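Local coordinates for periplasmic solute binding protein (Candidatus liberibacter, PDB 4CL2) that probably captures manganese or zinc ions in the periplasm for uptake into the cell, at residues T79-I91 and A107-I121. Residues are numbered along the deposited sequence; the frame is centred on the assembly and turned at random.
Sequences TKIITVTDGINPI and AWMSLTNAMIYIENI
Two linked turns bring V84 and I88 against the first part of helix 111-128: strand 80-83 runs out into a type I turn over T83-D86, overlapped by a type II turn over T85-I88; the CA atoms of V84 and N120 come within 5.5 Å. The amide of N120 ties both turns down. Its ND2 donates to V84 O almost straight (177°) from above the carbonyl plane, and to D86 O at 2.9 Å on a lone pair, so both amide hydrogens are used and the amide's rotation is fixed. G87, with phi 94°, suits a turn position where a CB would press on the preceding carbonyl. Strand 80-83 is an outer strand of the parallel four-stranded sheet in this ZnuA-like member of the bacterial solute-binding protein 9 family; A107, which meets I88, directly follows the manganese ligand H106. Branched V84 divides its methyls: CG1 meets I121 CG1 at 3.6 Å, while CG2 lies against Y117 CD2. I88, extended with chi2 174°, puts CD1 3.8 Å from Y117 CE1 and against A107 CB and N113 CG; I116 CG2 packs on I88 CG1 and D86 O. N113 ND2 donates to A107 O on a lone pair, fixing the amide. T85 CG2 lies 3.2 Å from Y117 OH, which bonds N60 OD1, while T85 OG1 bonds N60 O.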
ATOM      1  N   THR A  79       6.707  15.827 -19.468  1.00 21.81           N
ATOM      2  CA  THR A  79       6.041  15.015 -18.456  1.00 19.34           C
ATOM      3  C   THR A  79       7.015  14.005 -17.864  1.00 20.92           C
ATOM      4  O   THR A  79       7.544  13.141 -18.596  1.00 22.51           O
ATOM      5  CB  THR A  79       4.837  14.247 -19.044  1.00 19.11           C
ATOM      6  OG1 THR A  79       3.805  15.212 -19.288  1.00 19.93           O
ATOM      7  CG2 THR A  79       4.312  13.193 -18.053  1.00 18.31           C
ATOM      8  N   LYS A  80       7.203  14.106 -16.559  1.00 22.16           N
ATOM      9  CA  LYS A  80       8.138  13.233 -15.836  1.00 20.29           C
ATOM     10  C   LYS A  80       7.368  12.075 -15.168  1.00 17.89           C
ATOM     11  O   LYS A  80       6.207  12.235 -14.842  1.00 16.58           O
ATOM     12  CB  LYS A  80       8.830  14.059 -14.775  1.00 23.61           C
ATOM     13  CG  LYS A  80       9.755  15.122 -15.385  1.00 28.12           C
ATOM     14  CD  LYS A  80      10.501  15.908 -14.323  1.00 45.86           C
ATOM     15  CE  LYS A  80      11.531  16.824 -15.002  1.00 56.82           C
ATOM     16  NZ  LYS A  80      12.282  17.631 -14.011  1.00 66.39           N
ATOM     17  N   ILE A  81       8.053  10.961 -14.971  1.00 18.86           N
ATOM     18  CA  ILE A  81       7.560   9.858 -14.139  1.00 16.87           C
ATOM     19  C   ILE A  81       8.278   9.914 -12.798  1.00 16.76           C
ATOM     20  O   ILE A  81       9.549   9.847 -12.778  1.00 21.05           O
ATOM     21  CB  ILE A  81       7.785   8.507 -14.825  1.00 18.84           C
ATOM     22  CG1 ILE A  81       7.179   8.493 -16.209  1.00 20.04           C
ATOM     23  CG2 ILE A  81       7.294   7.386 -13.946  1.00 22.49           C
ATOM     24  CD1 ILE A  81       7.553   7.335 -17.077  1.00 22.26           C
ATOM     25  N   ILE A  82       7.532  10.093 -11.719  1.00 14.74           N
ATOM     26  CA  ILE A  82       8.111  10.273 -10.368  1.00 16.53           C
ATOM     27  C   ILE A  82       7.822   8.988  -9.603  1.00 17.85           C
ATOM     28  O   ILE A  82       6.715   8.475  -9.650  1.00 16.31           O
ATOM     29  CB  ILE A  82       7.468  11.455  -9.639  1.00 21.04           C
ATOM     30  CG1 ILE A  82       7.689  12.786 -10.397  1.00 28.92           C
ATOM     31  CG2 ILE A  82       7.879  11.537  -8.140  1.00 21.60           C
ATOM     32  CD1 ILE A  82       9.070  13.209 -10.576  1.00 29.40           C
ATOM     33  N   THR A  83       8.832   8.459  -8.898  1.00 16.33           N
ATOM     34  CA  THR A  83       8.697   7.299  -8.047  1.00 16.13           C
ATOM     35  C   THR A  83       8.503   7.831  -6.634  1.00 16.31           C
ATOM     36  O   THR A  83       9.451   8.393  -6.028  1.00 18.72           O
ATOM     37  CB  THR A  83       9.958   6.441  -8.152  1.00 19.95           C
ATOM     38  OG1 THR A  83      10.013   5.970  -9.517  1.00 21.14           O
ATOM     39  CG2 THR A  83       9.887   5.242  -7.193  1.00 21.38           C
ATOM     40  N   VAL A  84       7.316   7.622  -6.095  1.00 16.26           N
ATOM     41  CA  VAL A  84       6.940   8.218  -4.859  1.00 14.33           C
ATOM     42  C   VAL A  84       7.433   7.485  -3.619  1.00 16.54           C
ATOM     43  O   VAL A  84       7.262   8.004  -2.534  1.00 16.24           O
ATOM     44  CB  VAL A  84       5.405   8.471  -4.728  1.00 14.96           C
ATOM     45  CG1 VAL A  84       4.882   9.253  -5.941  1.00 16.75           C
ATOM     46  CG2 VAL A  84       4.660   7.149  -4.609  1.00 16.83           C
ATOM     47  N   THR A  85       8.117   6.350  -3.795  1.00 15.46           N
ATOM     48  CA  THR A  85       8.808   5.628  -2.737  1.00 14.93           C
ATOM     49  C   THR A  85      10.298   5.964  -2.634  1.00 16.63           C
ATOM     50  O   THR A  85      11.019   5.329  -1.861  1.00 17.34           O
ATOM     51  CB  THR A  85       8.653   4.111  -2.920  1.00 17.32           C
ATOM     52  OG1 THR A  85       9.148   3.790  -4.224  1.00 16.02           O
ATOM     53  CG2 THR A  85       7.220   3.663  -2.748  1.00 16.29           C
ATOM     54  N   ASP A  86      10.792   6.943  -3.385  1.00 15.94           N
ATOM     55  CA  ASP A  86      12.198   7.373  -3.252  1.00 18.87           C
ATOM     56  C   ASP A  86      12.489   7.669  -1.776  1.00 18.53           C
ATOM     57  O   ASP A  86      11.747   8.411  -1.109  1.00 19.57           O
ATOM     58  CB  ASP A  86      12.415   8.676  -4.049  1.00 20.14           C
ATOM     59  CG  ASP A  86      12.535   8.469  -5.538  1.00 29.78           C
ATOM     60  OD1 ASP A  86      12.591   7.302  -6.029  1.00 38.58           O
ATOM     61  OD2 ASP A  86      12.522   9.525  -6.224  1.00 37.47           O
ATOM     62  N   GLY A  87      13.593   7.133  -1.282  1.00 23.49           N
ATOM     63  CA  GLY A  87      13.943   7.277   0.155  1.00 22.54           C
ATOM     64  C   GLY A  87      13.492   6.141   1.056  1.00 28.36           C
ATOM     65  O   GLY A  87      13.730   6.194   2.293  1.00 27.38           O
ATOM     66  N   ILE A  88      12.748   5.166   0.502  1.00 18.06           N
ATOM     67  CA  ILE A  88      12.289   4.052   1.327  1.00 19.07           C
ATOM     68  C   ILE A  88      13.240   2.895   1.031  1.00 21.87           C
ATOM     69  O   ILE A  88      13.316   2.448  -0.100  1.00 21.29           O
ATOM     70  CB  ILE A  88      10.851   3.655   1.028  1.00 18.27           C
ATOM     71  CG1 ILE A  88       9.903   4.815   1.427  1.00 19.06           C
ATOM     72  CG2 ILE A  88      10.477   2.370   1.752  1.00 18.24           C
ATOM     73  CD1 ILE A  88       8.431   4.707   1.100  1.00 17.36           C
ATOM     74  N   ASN A  89      13.883   2.357   2.055  1.00 18.79           N
ATOM     75  CA  ASN A  89      14.761   1.228   1.870  1.00 19.51           C
ATOM     76  C   ASN A  89      13.918   0.010   1.520  1.00 21.05           C
ATOM     77  O   ASN A  89      12.957  -0.338   2.251  1.00 20.74           O
ATOM     78  CB  ASN A  89      15.522   0.992   3.180  1.00 22.20           C
ATOM     79  CG  ASN A  89      16.552  -0.074   3.075  1.00 26.11           C
ATOM     80  OD1 ASN A  89      17.353   0.014   2.247  1.00 32.86           O
ATOM     81  ND2 ASN A  89      16.477  -1.105   3.903  1.00 37.39           N
ATOM     82  N   PRO A  90      14.201  -0.604   0.376  1.00 21.20           N
ATOM     83  CA  PRO A  90      13.344  -1.739  -0.019  1.00 19.44           C
ATOM     84  C   PRO A  90      13.522  -2.971   0.839  1.00 20.41           C
ATOM     85  O   PRO A  90      14.635  -3.248   1.313  1.00 20.42           O
ATOM     86  CB  PRO A  90      13.742  -2.038  -1.467  1.00 22.02           C
ATOM     87  CG  PRO A  90      14.999  -1.282  -1.703  1.00 30.83           C
ATOM     88  CD  PRO A  90      15.223  -0.269  -0.631  1.00 24.81           C
ATOM     89  N   ILE A  91      12.421  -3.691   1.007  1.00 16.70           N
ATOM     90  CA  ILE A  91      12.409  -5.003   1.594  1.00 17.68           C
ATOM     91  C   ILE A  91      12.174  -6.022   0.493  1.00 19.31           C
ATOM     92  O   ILE A  91      11.283  -5.830  -0.335  1.00 22.18           O
ATOM     93  CB  ILE A  91      11.294  -5.112   2.645  1.00 17.06           C
ATOM     94  CG1 ILE A  91      11.581  -4.144   3.809  1.00 19.97           C
ATOM     95  CG2 ILE A  91      11.158  -6.521   3.166  1.00 19.06           C
ATOM     96  CD1 ILE A  91      10.452  -4.154   4.828  1.00 21.28           C
ATOM     97  N   ALA A 107       5.056  -0.699   0.283  1.00 15.34           N
ATOM     98  CA  ALA A 107       5.715   0.281   1.199  1.00 12.68           C
ATOM     99  C   ALA A 107       4.707   1.217   1.836  1.00 11.66           C
ATOM    100  O   ALA A 107       5.005   1.794   2.920  1.00 14.94           O
ATOM    101  CB  ALA A 107       6.747   1.091   0.403  1.00 14.40           C
ATOM    102  N   TRP A 108       3.527   1.378   1.247  1.00 11.71           N
ATOM    103  CA  TRP A 108       2.495   2.243   1.805  1.00 11.73           C
ATOM    104  C   TRP A 108       1.843   1.792   3.116  1.00 11.71           C
ATOM    105  O   TRP A 108       1.184   2.596   3.745  1.00 13.70           O
ATOM    106  CB  TRP A 108       1.379   2.551   0.774  1.00 12.94           C
ATOM    107  CG  TRP A 108       0.647   1.319   0.323  1.00 13.23           C
ATOM    108  CD1 TRP A 108      -0.397   0.714   0.980  1.00 12.24           C
ATOM    109  CD2 TRP A 108       0.966   0.479  -0.782  1.00 14.26           C
ATOM    110  NE1 TRP A 108      -0.784  -0.434   0.300  1.00 14.90           N
ATOM    111  CE2 TRP A 108       0.056  -0.608  -0.765  1.00 13.98           C
ATOM    112  CE3 TRP A 108       1.927   0.539  -1.806  1.00 12.85           C
ATOM    113  CZ2 TRP A 108       0.048  -1.586  -1.747  1.00 15.98           C
ATOM    114  CZ3 TRP A 108       1.934  -0.420  -2.783  1.00 14.61           C
ATOM    115  CH2 TRP A 108       0.999  -1.503  -2.764  1.00 15.40           C
ATOM    116  N   MET A 109       2.084   0.534   3.484  1.00 13.29           N
ATOM    117  CA  MET A 109       1.505  -0.042   4.713  1.00 11.92           C
ATOM    118  C   MET A 109       2.460   0.243   5.884  1.00 14.53           C
ATOM    119  O   MET A 109       3.190  -0.616   6.338  1.00 16.80           O
ATOM    120  CB  MET A 109       1.231  -1.530   4.592  1.00 13.76           C
ATOM    121  CG  MET A 109       0.215  -1.889   3.545  1.00 15.33           C
ATOM    122  SD  MET A 109      -1.403  -1.173   3.767  1.00 16.16           S
ATOM    123  CE  MET A 109      -1.894  -1.782   5.390  1.00 17.02           C
ATOM    124  N   SER A 110       2.544   1.511   6.253  1.00 14.45           N
ATOM    125  CA  SER A 110       3.517   1.982   7.214  1.00 13.55           C
ATOM    126  C   SER A 110       3.199   3.444   7.503  1.00 14.31           C
ATOM    127  O   SER A 110       2.923   4.247   6.606  1.00 14.56           O
ATOM    128  CB  SER A 110       4.957   1.847   6.687  1.00 14.71           C
ATOM    129  OG  SER A 110       5.906   2.747   7.242  1.00 13.23           O
ATOM    130  N   LEU A 111       3.307   3.793   8.764  1.00 15.15           N
ATOM    131  CA  LEU A 111       3.046   5.171   9.213  1.00 13.26           C
ATOM    132  C   LEU A 111       4.219   6.045   8.769  1.00 14.11           C
ATOM    133  O   LEU A 111       4.024   7.122   8.220  1.00 14.98           O
ATOM    134  CB  LEU A 111       2.820   5.214  10.758  1.00 14.14           C
ATOM    135  CG  LEU A 111       2.718   6.658  11.346  1.00 17.54           C
ATOM    136  CD1 LEU A 111       1.580   7.351  10.680  1.00 18.97           C
ATOM    137  CD2 LEU A 111       2.464   6.443  12.844  1.00 21.45           C
ATOM    138  N   THR A 112       5.443   5.597   8.981  1.00 13.51           N
ATOM    139  CA  THR A 112       6.612   6.361   8.561  1.00 13.86           C
ATOM    140  C   THR A 112       6.558   6.575   7.074  1.00 14.20           C
ATOM    141  O   THR A 112       6.814   7.681   6.558  1.00 13.93           O
ATOM    142  CB  THR A 112       7.911   5.622   8.907  1.00 15.74           C
ATOM    143  OG1 THR A 112       7.962   5.457  10.331  1.00 17.05           O
ATOM    144  CG2 THR A 112       9.083   6.366   8.433  1.00 19.12           C
ATOM    145  N   ASN A 113       6.259   5.517   6.330  1.00 15.04           N
ATOM    146  CA  ASN A 113       6.264   5.653   4.896  1.00 15.29           C
ATOM    147  C   ASN A 113       5.160   6.505   4.325  1.00 12.60           C
ATOM    148  O   ASN A 113       5.330   7.143   3.309  1.00 13.36           O
ATOM    149  CB  ASN A 113       6.299   4.280   4.224  1.00 13.00           C
ATOM    150  CG  ASN A 113       7.570   3.490   4.548  1.00 17.77           C
ATOM    151  OD1 ASN A 113       8.574   4.026   5.015  1.00 16.35           O
ATOM    152  ND2 ASN A 113       7.557   2.186   4.255  1.00 15.21           N
ATOM    153  N   ALA A 114       3.993   6.518   4.951  1.00 12.11           N
ATOM    154  CA  ALA A 114       2.930   7.416   4.524  1.00 15.18           C
ATOM    155  C   ALA A 114       3.493   8.813   4.435  1.00 15.48           C
ATOM    156  O   ALA A 114       3.209   9.545   3.493  1.00 13.75           O
ATOM    157  CB  ALA A 114       1.770   7.357   5.544  1.00 13.37           C
ATOM    158  N   MET A 115       4.276   9.224   5.456  1.00 12.81           N
ATOM    159  CA  MET A 115       4.863  10.587   5.459  1.00 13.29           C
ATOM    160  C   MET A 115       5.826  10.822   4.285  1.00 12.97           C
ATOM    161  O   MET A 115       5.891  11.914   3.722  1.00 14.53           O
ATOM    162  CB  MET A 115       5.570  10.911   6.734  1.00 16.75           C
ATOM    163  CG  MET A 115       4.834  10.545   7.987  1.00 15.60           C
ATOM    164  SD  MET A 115       3.318  11.590   8.038  1.00 19.79           S
ATOM    165  CE  MET A 115       2.258  10.732   9.202  1.00 28.46           C
ATOM    166  N   ILE A 116       6.547   9.780   3.884  1.00 13.51           N
ATOM    167  CA  ILE A 116       7.475   9.844   2.732  1.00 12.46           C
ATOM    168  C   ILE A 116       6.712   9.911   1.395  1.00 12.87           C
ATOM    169  O   ILE A 116       7.092  10.725   0.529  1.00 13.87           O
ATOM    170  CB  ILE A 116       8.447   8.641   2.761  1.00 14.83           C
ATOM    171  CG1 ILE A 116       9.296   8.781   4.012  1.00 16.20           C
ATOM    172  CG2 ILE A 116       9.263   8.624   1.475  1.00 17.08           C
ATOM    173  CD1 ILE A 116      10.154   7.555   4.281  1.00 17.09           C
ATOM    174  N   TYR A 117       5.669   9.116   1.227  1.00 13.27           N
ATOM    175  CA  TYR A 117       4.768   9.216   0.057  1.00 12.13           C
ATOM    176  C   TYR A 117       4.266  10.659  -0.078  1.00 13.86           C
ATOM    177  O   TYR A 117       4.350  11.280  -1.149  1.00 13.69           O
ATOM    178  CB  TYR A 117       3.565   8.280   0.129  1.00 13.29           C
ATOM    179  CG  TYR A 117       3.811   6.838  -0.299  1.00 13.48           C
ATOM    180  CD1 TYR A 117       4.612   5.971   0.431  1.00 15.16           C
ATOM    181  CD2 TYR A 117       3.219   6.325  -1.458  1.00 14.66           C
ATOM    182  CE1 TYR A 117       4.804   4.634   0.056  1.00 12.69           C
ATOM    183  CE2 TYR A 117       3.435   5.011  -1.831  1.00 13.93           C
ATOM    184  CZ  TYR A 117       4.220   4.170  -1.125  1.00 12.37           C
ATOM    185  OH  TYR A 117       4.439   2.843  -1.474  1.00 13.57           O
ATOM    186  N   ILE A 118       3.784  11.188   1.008  1.00 12.90           N
ATOM    187  CA  ILE A 118       3.211  12.564   1.002  1.00 14.43           C
ATOM    188  C   ILE A 118       4.276  13.572   0.609  1.00 14.16           C
ATOM    189  O   ILE A 118       4.016  14.439  -0.232  1.00 14.38           O
ATOM    190  CB  ILE A 118       2.592  12.864   2.385  1.00 13.79           C
ATOM    191  CG1 ILE A 118       1.325  12.011   2.570  1.00 14.41           C
ATOM    192  CG2 ILE A 118       2.288  14.359   2.525  1.00 15.42           C
ATOM    193  CD1 ILE A 118       0.856  11.939   3.997  1.00 14.46           C
ATOM    194  N   GLU A 119       5.475  13.489   1.224  1.00 15.60           N
ATOM    195  CA  GLU A 119       6.564  14.429   0.970  1.00 17.78           C
ATOM    196  C   GLU A 119       6.992  14.365  -0.485  1.00 15.77           C
ATOM    197  O   GLU A 119       7.216  15.408  -1.127  1.00 14.94           O
ATOM    198  CB  GLU A 119       7.734  14.193   1.928  1.00 19.81           C
ATOM    199  CG  GLU A 119       8.968  14.964   1.525  1.00 18.98           C
ATOM    200  CD  GLU A 119       8.798  16.468   1.492  1.00 20.72           C
ATOM    201  OE1 GLU A 119       7.772  17.001   2.020  1.00 19.07           O
ATOM    202  OE2 GLU A 119       9.668  17.131   0.881  1.00 20.53           O
ATOM    203  N   ASN A 120       7.158  13.142  -1.025  1.00 15.99           N
ATOM    204  CA  ASN A 120       7.620  13.053  -2.407  1.00 14.48           C
ATOM    205  C   ASN A 120       6.559  13.597  -3.345  1.00 12.99           C
ATOM    206  O   ASN A 120       6.901  14.182  -4.406  1.00 14.96           O
ATOM    207  CB  ASN A 120       7.922  11.579  -2.757  1.00 14.86           C
ATOM    208  CG  ASN A 120       9.241  11.141  -2.170  1.00 18.56           C
ATOM    209  OD1 ASN A 120      10.111  11.974  -1.955  1.00 19.72           O
ATOM    210  ND2 ASN A 120       9.391   9.877  -1.867  1.00 16.65           N
ATOM    211  N   ILE A 121       5.290  13.413  -3.024  1.00 12.38           N
ATOM    212  CA  ILE A 121       4.222  13.899  -3.905  1.00 12.92           C
ATOM    213  C   ILE A 121       4.135  15.441  -3.791  1.00 13.57           C
ATOM    214  O   ILE A 121       3.975  16.148  -4.801  1.00 13.20           O
ATOM    215  CB  ILE A 121       2.879  13.185  -3.639  1.00 11.92           C
ATOM    216  CG1 ILE A 121       2.992  11.733  -4.106  1.00 13.22           C
ATOM    217  CG2 ILE A 121       1.713  13.853  -4.403  1.00 15.11           C
ATOM    218  CD1 ILE A 121       1.888  10.837  -3.608  1.00 15.31           C
TER